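Local structure of endo-1,4-beta-xylanase (Uncultured bacterium, 7AX7) at residues A[10-15]-A[64-69]; A[83-88]-A[114-119]; A[50-53]-A[58-61]. The protein uses a bound cobalt ion to cleave acetyl groups from acetylated xylan, as the carbohydrate esterase family 4 domain of a multidomain xylanase. All coordinates share one frame; numbering follows the deposited sequence.

Contact 1: A[10-15]-A[64-69]; sequences FDDGPS and YTHQDM. With CO (cobalt (II) ion), chain B.
The metal site of the deacetylase is built here by Asp12 and His66, which are joined through a cobalt ion rather than by a direct bond. Asp12 OD1 holds the cobalt at 2.1 Å, and His66 NE2 holds it at 2.2 Å. The two bonds leave the ion almost perpendicular to each other, about 96° apart at the cobalt, so the ligand atoms become close neighbours without hydrogen bonding: Asp12 OD1 lies 3.2 Å from His66 NE2. The carboxylate and imidazole planes are likewise crossed, 84° apart. Asp12 gives a single oxygen, since its OD2 stays 3.3 Å from the metal. On the histidine, CD2 and CE1 flank the ion almost evenly, at 3.2 and 3.1 Å from the cobalt, as expected when NE2 points straight at it. The ring reaches across because CG stands anti to the backbone N of His66 (chi1 -162°), and ND1, turned off the metal, has a hydrogen-bond partner elsewhere.

In sequence these are two signatures of the NodB homology fold: Phe-Asp-Asp-Gly, where strand 4-11 runs out into its loop, and the His-x-x-x-His pattern that ends in His66 and supplies His62 as the third protein ligand. Asp11, beside the ligand aspartate, does not coordinate. Its OD2 is 4.1 Å from the cobalt, while OD1 is engaged in a salt bridge with Arg100, which probably fixes the turn of that carboxylate. Around His66, Tyr103 meets the ring edge-to-face, and Ser63 OG accepts from the backbone N. Further along the loop, Gln67 NE2 donates to Thr65 OG1 at 2.9 Å, and the same hydroxyl is also bonded to Glu80 on helix 74-92.

Contact 2: A[83-88]-A[114-119]; sequences WTSSAI and IDYPFI
The phenol ring of Tyr116 comes to Ser85 by its hydroxyl end, with the serine oxygen lying obliquely to the ring. Tyr116 OH and Ser85 OG are hydrogen-bonded at 2.6 Å, a short link in which either hydroxyl could be the donor. Both ends are well bent for it: the angle is about 109° at the tyrosine oxygen and about 110° at the serine oxygen. The serine oxygen lies beyond the hydroxyl and off the ring plane, nearer CE2 than CE1, so Ser85 OG is also 3.5 Å from Tyr116 CE2, whereas Ser85 CB touches OH alone, at 3.4 Å. With OG set beside its own backbone N (chi1 -70°), the serine can also make a weak hydrogen bond to Met81 O, one helical turn back. Replacing Tyr116 by a phenylalanine would probably leave Ser85 OG with little beyond that weak bond and the ring without its polar tie to the helix.

The second aromatic of this segment, Phe118, faces elsewhere: Phe99 meets it edge-to-face, and the ring of Tyr111 also meets it. Tyr116 itself packs on Met81, and so does Ile114, which also reaches Ile77. The contact thus ties the Ser85 flank of helix 74-92 to the loop that leads from helix 108-113 into strand 118-123, while Thr84 and Ile88 of the same helix lean on strand 58-61.

Contact 3: A[50-53]-A[58-61]; sequences QRQV and ELAS
Leu59 spreads its two methyls between neighbouring side chains of the helix, CD2 against Gln52 and CD1 against Val53. The amide of Gln52 presses on CD2, with OE1 the nearest atom at 3.4 Å and CD at 3.7 Å from Leu59 CD2; the aliphatic root joins in, Gln52 CB lying 3.8 Å from the same methyl. On the other branch, Val53 CG2 and Leu59 CD1 meet at 4.0 Å, a purely apolar touch. Both helix side chains cross the leucine at about a right angle, each meeting a different branch. Gln52 OE1 is buried with no polar partner in the model, an oxygen set against hydrocarbon, and no hydrogen bond joins the two segments.

Extended beyond CG (chi2 168°), the glutamine runs on past the methyl and sets its amide beside it. Farther out, Thr18 and Leu22 of helix 16-28 and Phe34 of the neighbouring strand pack against Gln52. Val92, at the end of helix 74-92, touches both Val53 and Leu59. Arg51, on the flank facing helix 16-28, makes salt bridges to Asp23 and Glu26. The whole is the return half of a beta-alpha-beta unit: strand 33-36, helix 46-54, then strand 58-61, which runs parallel to the first and bonds to it through Glu58 and Ala60.

In the fold
All three contacts draw on one curled parallel sheet, their centres 12 to 14 Å apart. Contact 1 holds the cobalt beside the loop that follows strand 4-11. Strand 58-61 of contact 3 runs on into the loop that brings His62 and His66 to the metal, although the side chain of Gln52 remains about 14 Å from the ion. Helix 74-92 then joins the set from contact 2: Trp83 CB lies 3.8 Å from Tyr64 CD1 of contact 1, while Ile88 CG2 comes within 4.1 Å of Leu59 CD1 in contact 3. Thr84 packs against both, its CG2 being 3.5 Å from Ser61 OG and its OG1 3.1 Å from Tyr64 N, a packing approach.

Contact 1: A[10-15]-A[64-69]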
loop_
_atom_site.group_PDB
_atom_site.type_symbol
_atom_site.label_atom_id
_atom_site.label_comp_id
_atom_site.label_asym_id
_atom_site.label_seq_id
_atom_site.Cartn_x
_atom_site.Cartn_y
_atom_site.Cartn_z
ATOM N N PHE A 10 1.551 1.327 -2.206
ATOM C CA PHE A 10 0.981 2.498 -2.859
ATOM C C PHE A 10 -0.418 2.765 -2.321
ATOM O O PHE A 10 -1.266 1.862 -2.316
ATOM C CB PHE A 10 0.941 2.301 -4.381
ATOM C CG PHE A 10 2.298 2.210 -5.021
ATOM C CD1 PHE A 10 2.951 3.358 -5.462
ATOM C CD2 PHE A 10 2.921 0.979 -5.192
ATOM C CE1 PHE A 10 4.197 3.286 -6.061
ATOM C CE2 PHE A 10 4.179 0.894 -5.795
ATOM C CZ PHE A 10 4.816 2.050 -6.230
ATOM N N ASP A 11 -0.657 4.005 -1.894
ATOM C CA ASP A 11 -1.937 4.477 -1.372
ATOM C C ASP A 11 -2.693 5.323 -2.395
ATOM O O ASP A 11 -2.090 6.081 -3.163
ATOM C CB ASP A 11 -1.737 5.345 -0.123
ATOM C CG ASP A 11 -1.543 4.544 1.140
ATOM O OD1 ASP A 11 -1.580 3.291 1.083
ATOM O OD2 ASP A 11 -1.366 5.190 2.202
ATOM N N ASP A 12 -4.031 5.195 -2.371
ATOM C CA ASP A 12 -4.991 6.171 -2.890
ATOM C C ASP A 12 -5.533 5.841 -4.283
ATOM O O ASP A 12 -6.373 6.583 -4.806
ATOM C CB ASP A 12 -4.387 7.580 -2.903
ATOM C CG ASP A 12 -4.140 8.139 -1.499
ATOM O OD1 ASP A 12 -4.429 7.453 -0.491
ATOM O OD2 ASP A 12 -3.646 9.277 -1.400
ATOM N N GLY A 13 -5.097 4.739 -4.895
ATOM C CA GLY A 13 -5.643 4.344 -6.176
ATOM C C GLY A 13 -6.899 3.491 -6.061
ATOM O O GLY A 13 -7.538 3.422 -5.004
ATOM N N PRO A 14 -7.295 2.834 -7.167
ATOM C CA PRO A 14 -6.606 2.942 -8.455
ATOM C C PRO A 14 -6.883 4.276 -9.128
ATOM O O PRO A 14 -7.932 4.882 -8.900
ATOM C CB PRO A 14 -7.198 1.789 -9.289
ATOM C CG PRO A 14 -8.143 1.023 -8.347
ATOM C CD PRO A 14 -8.506 2.007 -7.269
ATOM N N SER A 15 -5.923 4.726 -9.932
ATOM C CA SER A 15 -6.074 5.886 -10.792
ATOM C C SER A 15 -5.371 5.581 -12.106
ATOM O O SER A 15 -4.701 4.553 -12.255
ATOM C CB SER A 15 -5.486 7.150 -10.153
ATOM O OG SER A 15 -4.070 7.082 -10.117
ATOM N N TYR A 64 -13.238 3.317 2.482
ATOM C CA TYR A 64 -14.114 3.538 1.333
ATOM C C TYR A 64 -14.116 4.992 0.846
ATOM O O TYR A 64 -14.041 5.230 -0.363
ATOM C CB TYR A 64 -15.552 3.094 1.650
ATOM C CG TYR A 64 -16.357 2.920 0.381
ATOM C CD1 TYR A 64 -16.275 1.744 -0.352
ATOM C CD2 TYR A 64 -17.147 3.947 -0.116
ATOM C CE1 TYR A 64 -16.973 1.580 -1.526
ATOM C CE2 TYR A 64 -17.855 3.795 -1.296
ATOM C CZ TYR A 64 -17.760 2.605 -1.998
ATOM O OH TYR A 64 -18.457 2.427 -3.176
ATOM N N THR A 65 -14.194 5.975 1.753
ATOM C CA THR A 65 -14.277 7.386 1.377
ATOM C C THR A 65 -12.999 8.165 1.664
ATOM O O THR A 65 -12.935 9.358 1.347
ATOM C CB THR A 65 -15.450 8.083 2.094
ATOM O OG1 THR A 65 -15.241 8.034 3.510
ATOM C CG2 THR A 65 -16.774 7.434 1.752
ATOM N N HIS A 66 -11.996 7.538 2.270
ATOM C CA HIS A 66 -10.720 8.190 2.554
ATOM C C HIS A 66 -10.914 9.470 3.374
ATOM O O HIS A 66 -10.386 10.534 3.047
ATOM C CB HIS A 66 -9.950 8.480 1.259
ATOM C CG HIS A 66 -8.491 8.736 1.477
ATOM N ND1 HIS A 66 -7.975 10.000 1.670
ATOM C CD2 HIS A 66 -7.444 7.884 1.568
ATOM C CE1 HIS A 66 -6.670 9.916 1.851
ATOM N NE2 HIS A 66 -6.324 8.643 1.796
ATOM N N GLN A 67 -11.685 9.369 4.444
ATOM C CA GLN A 67 -11.790 10.463 5.396
ATOM C C GLN A 67 -10.981 10.130 6.644
ATOM O O GLN A 67 -10.532 8.997 6.834
ATOM C CB GLN A 67 -13.252 10.744 5.755
ATOM C CG GLN A 67 -14.087 11.211 4.565
ATOM C CD GLN A 67 -15.561 11.375 4.916
ATOM O OE1 GLN A 67 -16.046 12.495 5.073
ATOM N NE2 GLN A 67 -16.274 10.256 5.051
ATOM N N ASP A 68 -10.776 11.145 7.485
ATOM C CA ASP A 68 -10.129 10.952 8.777
ATOM C C ASP A 68 -11.053 10.124 9.661
ATOM O O ASP A 68 -12.083 10.616 10.135
ATOM C CB ASP A 68 -9.810 12.298 9.421
ATOM C CG ASP A 68 -9.031 12.160 10.720
ATOM O OD1 ASP A 68 -9.114 11.101 11.366
ATOM O OD2 ASP A 68 -8.332 13.114 11.100
ATOM N N MET A 69 -10.701 8.863 9.870
ATOM C CA MET A 69 -11.609 7.947 10.549
ATOM C C MET A 69 -11.555 8.075 12.070
ATOM O O MET A 69 -12.328 7.399 12.760
ATOM C CB MET A 69 -11.315 6.508 10.096
ATOM C CG MET A 69 -11.428 6.336 8.564
ATOM S SD MET A 69 -11.003 4.710 7.888
ATOM C CE MET A 69 -12.288 3.659 8.565
HETATM CO CO CO B . -4.265 8.050 1.560
#

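Contact 2: A[83-88]-A[114-119]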
loop_
_atom_site.group_PDB
_atom_site.type_symbol
_atom_site.label_atom_id
_atom_site.label_comp_id
_atom_site.label_asym_id
_atom_site.label_seq_id
_atom_site.Cartn_x
_atom_site.Cartn_y
_atom_site.Cartn_z
ATOM N N TRP A 83 -17.570 -2.439 3.059
ATOM C CA TRP A 83 -17.833 -2.050 1.679
ATOM C C TRP A 83 -16.563 -2.054 0.839
ATOM O O TRP A 83 -16.621 -2.360 -0.356
ATOM C CB TRP A 83 -18.482 -0.674 1.634
ATOM C CG TRP A 83 -19.807 -0.635 2.309
ATOM C CD1 TRP A 83 -20.672 -1.678 2.480
ATOM C CD2 TRP A 83 -20.408 0.498 2.944
ATOM N NE1 TRP A 83 -21.785 -1.259 3.167
ATOM C CE2 TRP A 83 -21.651 0.071 3.468
ATOM C CE3 TRP A 83 -20.019 1.835 3.121
ATOM C CZ2 TRP A 83 -22.507 0.930 4.164
ATOM C CZ3 TRP A 83 -20.876 2.693 3.811
ATOM C CH2 TRP A 83 -22.105 2.234 4.319
ATOM N N THR A 84 -15.412 -1.717 1.431
ATOM C CA THR A 84 -14.177 -1.722 0.655
ATOM C C THR A 84 -13.745 -3.146 0.329
ATOM O O THR A 84 -13.386 -3.448 -0.816
ATOM C CB THR A 84 -13.073 -0.977 1.410
ATOM O OG1 THR A 84 -13.464 0.388 1.589
ATOM C CG2 THR A 84 -11.754 -1.029 0.622
ATOM N N SER A 85 -13.761 -4.034 1.331
ATOM C CA SER A 85 -13.378 -5.422 1.103
ATOM C C SER A 85 -14.320 -6.108 0.117
ATOM O O SER A 85 -13.874 -6.858 -0.756
ATOM C CB SER A 85 -13.356 -6.184 2.422
ATOM O OG SER A 85 -12.281 -5.754 3.229
ATOM N N SER A 86 -15.629 -5.885 0.250
ATOM C CA SER A 86 -16.548 -6.570 -0.656
ATOM C C SER A 86 -16.482 -5.989 -2.069
ATOM O O SER A 86 -16.654 -6.729 -3.045
ATOM C CB SER A 86 -17.974 -6.540 -0.094
ATOM O OG SER A 86 -18.405 -5.227 0.164
ATOM N N ALA A 87 -16.208 -4.685 -2.207
ATOM C CA ALA A 87 -15.986 -4.125 -3.542
ATOM C C ALA A 87 -14.786 -4.780 -4.228
ATOM O O ALA A 87 -14.832 -5.083 -5.426
ATOM C CB ALA A 87 -15.787 -2.609 -3.461
ATOM N N ILE A 88 -13.704 -5.002 -3.486
ATOM C CA ILE A 88 -12.516 -5.619 -4.065
ATOM C C ILE A 88 -12.754 -7.103 -4.343
ATOM O O ILE A 88 -12.345 -7.626 -5.391
ATOM C CB ILE A 88 -11.311 -5.397 -3.139
ATOM C CG1 ILE A 88 -10.952 -3.910 -3.102
ATOM C CG2 ILE A 88 -10.134 -6.245 -3.589
ATOM C CD1 ILE A 88 -9.971 -3.545 -2.001
ATOM N N ILE A 114 -11.842 -2.478 13.587
ATOM C CA ILE A 114 -11.213 -2.882 12.336
ATOM C C ILE A 114 -10.497 -4.202 12.592
ATOM O O ILE A 114 -9.650 -4.291 13.491
ATOM C CB ILE A 114 -10.248 -1.807 11.800
ATOM C CG1 ILE A 114 -11.043 -0.536 11.464
ATOM C CG2 ILE A 114 -9.478 -2.311 10.577
ATOM C CD1 ILE A 114 -10.199 0.623 10.997
ATOM N N ASP A 115 -10.850 -5.220 11.808
ATOM C CA ASP A 115 -10.423 -6.601 11.995
ATOM C C ASP A 115 -9.215 -6.983 11.149
ATOM O O ASP A 115 -8.835 -8.161 11.124
ATOM C CB ASP A 115 -11.591 -7.542 11.682
ATOM C CG ASP A 115 -12.751 -7.354 12.640
ATOM O OD1 ASP A 115 -12.479 -7.194 13.847
ATOM O OD2 ASP A 115 -13.917 -7.347 12.190
ATOM N N TYR A 116 -8.617 -6.040 10.452
ATOM C CA TYR A 116 -7.416 -6.324 9.695
ATOM C C TYR A 116 -6.195 -5.765 10.410
ATOM O O TYR A 116 -6.300 -4.785 11.157
ATOM C CB TYR A 116 -7.494 -5.717 8.288
ATOM C CG TYR A 116 -8.662 -6.190 7.457
ATOM C CD1 TYR A 116 -8.656 -7.452 6.874
ATOM C CD2 TYR A 116 -9.756 -5.364 7.233
ATOM C CE1 TYR A 116 -9.709 -7.886 6.101
ATOM C CE2 TYR A 116 -10.821 -5.788 6.457
ATOM C CZ TYR A 116 -10.792 -7.043 5.893
ATOM O OH TYR A 116 -11.855 -7.466 5.132
ATOM N N PRO A 117 -5.018 -6.355 10.199
ATOM C CA PRO A 117 -3.787 -5.720 10.691
ATOM C C PRO A 117 -3.618 -4.327 10.095
ATOM O O PRO A 117 -3.850 -4.103 8.901
ATOM C CB PRO A 117 -2.678 -6.671 10.220
ATOM C CG PRO A 117 -3.375 -7.987 9.958
ATOM C CD PRO A 117 -4.753 -7.624 9.495
ATOM N N PHE A 118 -3.201 -3.394 10.948
ATOM C CA PHE A 118 -2.909 -2.024 10.542
ATOM C C PHE A 118 -1.485 -1.924 9.995
ATOM O O PHE A 118 -0.537 -2.407 10.622
ATOM C CB PHE A 118 -3.056 -1.068 11.733
ATOM C CG PHE A 118 -4.491 -0.769 12.131
ATOM C CD1 PHE A 118 -5.370 -1.793 12.467
ATOM C CD2 PHE A 118 -4.944 0.546 12.193
ATOM C CE1 PHE A 118 -6.678 -1.516 12.845
ATOM C CE2 PHE A 118 -6.249 0.832 12.566
ATOM C CZ PHE A 118 -7.114 -0.206 12.897
ATOM N N ILE A 119 -1.329 -1.241 8.864
ATOM C CA ILE A 119 -0.026 -1.033 8.243
ATOM C C ILE A 119 0.266 0.460 8.189
ATOM O O ILE A 119 -0.583 1.251 7.769
ATOM C CB ILE A 119 0.037 -1.645 6.832
ATOM C CG1 ILE A 119 -0.201 -3.159 6.902
ATOM C CG2 ILE A 119 1.376 -1.312 6.179
ATOM C CD1 ILE A 119 0.770 -3.900 7.813
#

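Contact 3: A[50-53]-A[58-61]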
loop_
_atom_site.group_PDB
_atom_site.type_symbol
_atom_site.label_atom_id
_atom_site.label_comp_id
_atom_site.label_asym_id
_atom_site.label_seq_id
_atom_site.Cartn_x
_atom_site.Cartn_y
_atom_site.Cartn_z
ATOM N N GLN A 50 -7.842 -5.489 -12.544
ATOM C CA GLN A 50 -7.618 -6.800 -13.144
ATOM C C GLN A 50 -6.139 -7.012 -13.447
ATOM O O GLN A 50 -5.590 -8.090 -13.183
ATOM C CB GLN A 50 -8.446 -6.955 -14.419
ATOM C CG GLN A 50 -9.957 -7.051 -14.208
ATOM C CD GLN A 50 -10.701 -7.136 -15.530
ATOM O OE1 GLN A 50 -10.506 -6.307 -16.417
ATOM N NE2 GLN A 50 -11.547 -8.153 -15.670
ATOM N N ARG A 51 -5.480 -5.988 -13.998
ATOM C CA ARG A 51 -4.055 -6.084 -14.291
ATOM C C ARG A 51 -3.227 -6.199 -13.009
ATOM O O ARG A 51 -2.243 -6.945 -12.966
ATOM C CB ARG A 51 -3.613 -4.876 -15.121
ATOM C CG ARG A 51 -2.151 -4.909 -15.556
ATOM C CD ARG A 51 -1.728 -3.631 -16.289
ATOM N NE ARG A 51 -0.294 -3.633 -16.588
ATOM C CZ ARG A 51 0.406 -2.560 -16.941
ATOM N NH1 ARG A 51 -0.183 -1.372 -17.039
ATOM N NH2 ARG A 51 1.708 -2.670 -17.177
ATOM N N GLN A 52 -3.609 -5.478 -11.952
ATOM C CA GLN A 52 -2.924 -5.648 -10.673
ATOM C C GLN A 52 -2.955 -7.110 -10.233
ATOM O O GLN A 52 -1.929 -7.672 -9.824
ATOM C CB GLN A 52 -3.549 -4.734 -9.606
ATOM C CG GLN A 52 -3.227 -3.246 -9.785
ATOM C CD GLN A 52 -4.079 -2.338 -8.894
ATOM O OE1 GLN A 52 -5.289 -2.519 -8.778
ATOM N NE2 GLN A 52 -3.442 -1.357 -8.270
ATOM N N VAL A 53 -4.125 -7.750 -10.322
ATOM C CA VAL A 53 -4.211 -9.150 -9.919
ATOM C C VAL A 53 -3.392 -10.035 -10.864
ATOM O O VAL A 53 -2.681 -10.944 -10.420
ATOM C CB VAL A 53 -5.686 -9.594 -9.826
ATOM C CG1 VAL A 53 -5.778 -11.099 -9.634
ATOM C CG2 VAL A 53 -6.399 -8.859 -8.670
ATOM N N GLU A 58 -0.613 -7.205 -4.646
ATOM C CA GLU A 58 -1.607 -7.412 -3.604
ATOM C C GLU A 58 -2.518 -6.201 -3.487
ATOM O O GLU A 58 -2.058 -5.057 -3.525
ATOM C CB GLU A 58 -0.932 -7.671 -2.258
ATOM C CG GLU A 58 -1.933 -7.841 -1.118
ATOM C CD GLU A 58 -1.306 -8.421 0.137
ATOM O OE1 GLU A 58 -0.067 -8.343 0.280
ATOM O OE2 GLU A 58 -2.060 -8.966 0.981
ATOM N N LEU A 59 -3.812 -6.455 -3.327
ATOM C CA LEU A 59 -4.782 -5.394 -3.099
ATOM C C LEU A 59 -5.192 -5.378 -1.623
ATOM O O LEU A 59 -5.521 -6.424 -1.045
ATOM C CB LEU A 59 -5.999 -5.567 -4.013
ATOM C CG LEU A 59 -5.733 -5.679 -5.526
ATOM C CD1 LEU A 59 -7.044 -5.753 -6.309
ATOM C CD2 LEU A 59 -4.876 -4.520 -6.036
ATOM N N ALA A 60 -5.169 -4.191 -1.018
ATOM C CA ALA A 60 -5.450 -3.990 0.402
ATOM C C ALA A 60 -6.401 -2.798 0.565
ATOM O O ALA A 60 -6.752 -2.115 -0.398
ATOM C CB ALA A 60 -4.145 -3.777 1.195
ATOM N N SER A 61 -6.813 -2.540 1.798
ATOM C CA SER A 61 -7.873 -1.581 2.092
ATOM C C SER A 61 -7.293 -0.247 2.552
ATOM O O SER A 61 -6.419 -0.210 3.425
ATOM C CB SER A 61 -8.803 -2.138 3.168
ATOM O OG SER A 61 -9.783 -1.178 3.525
#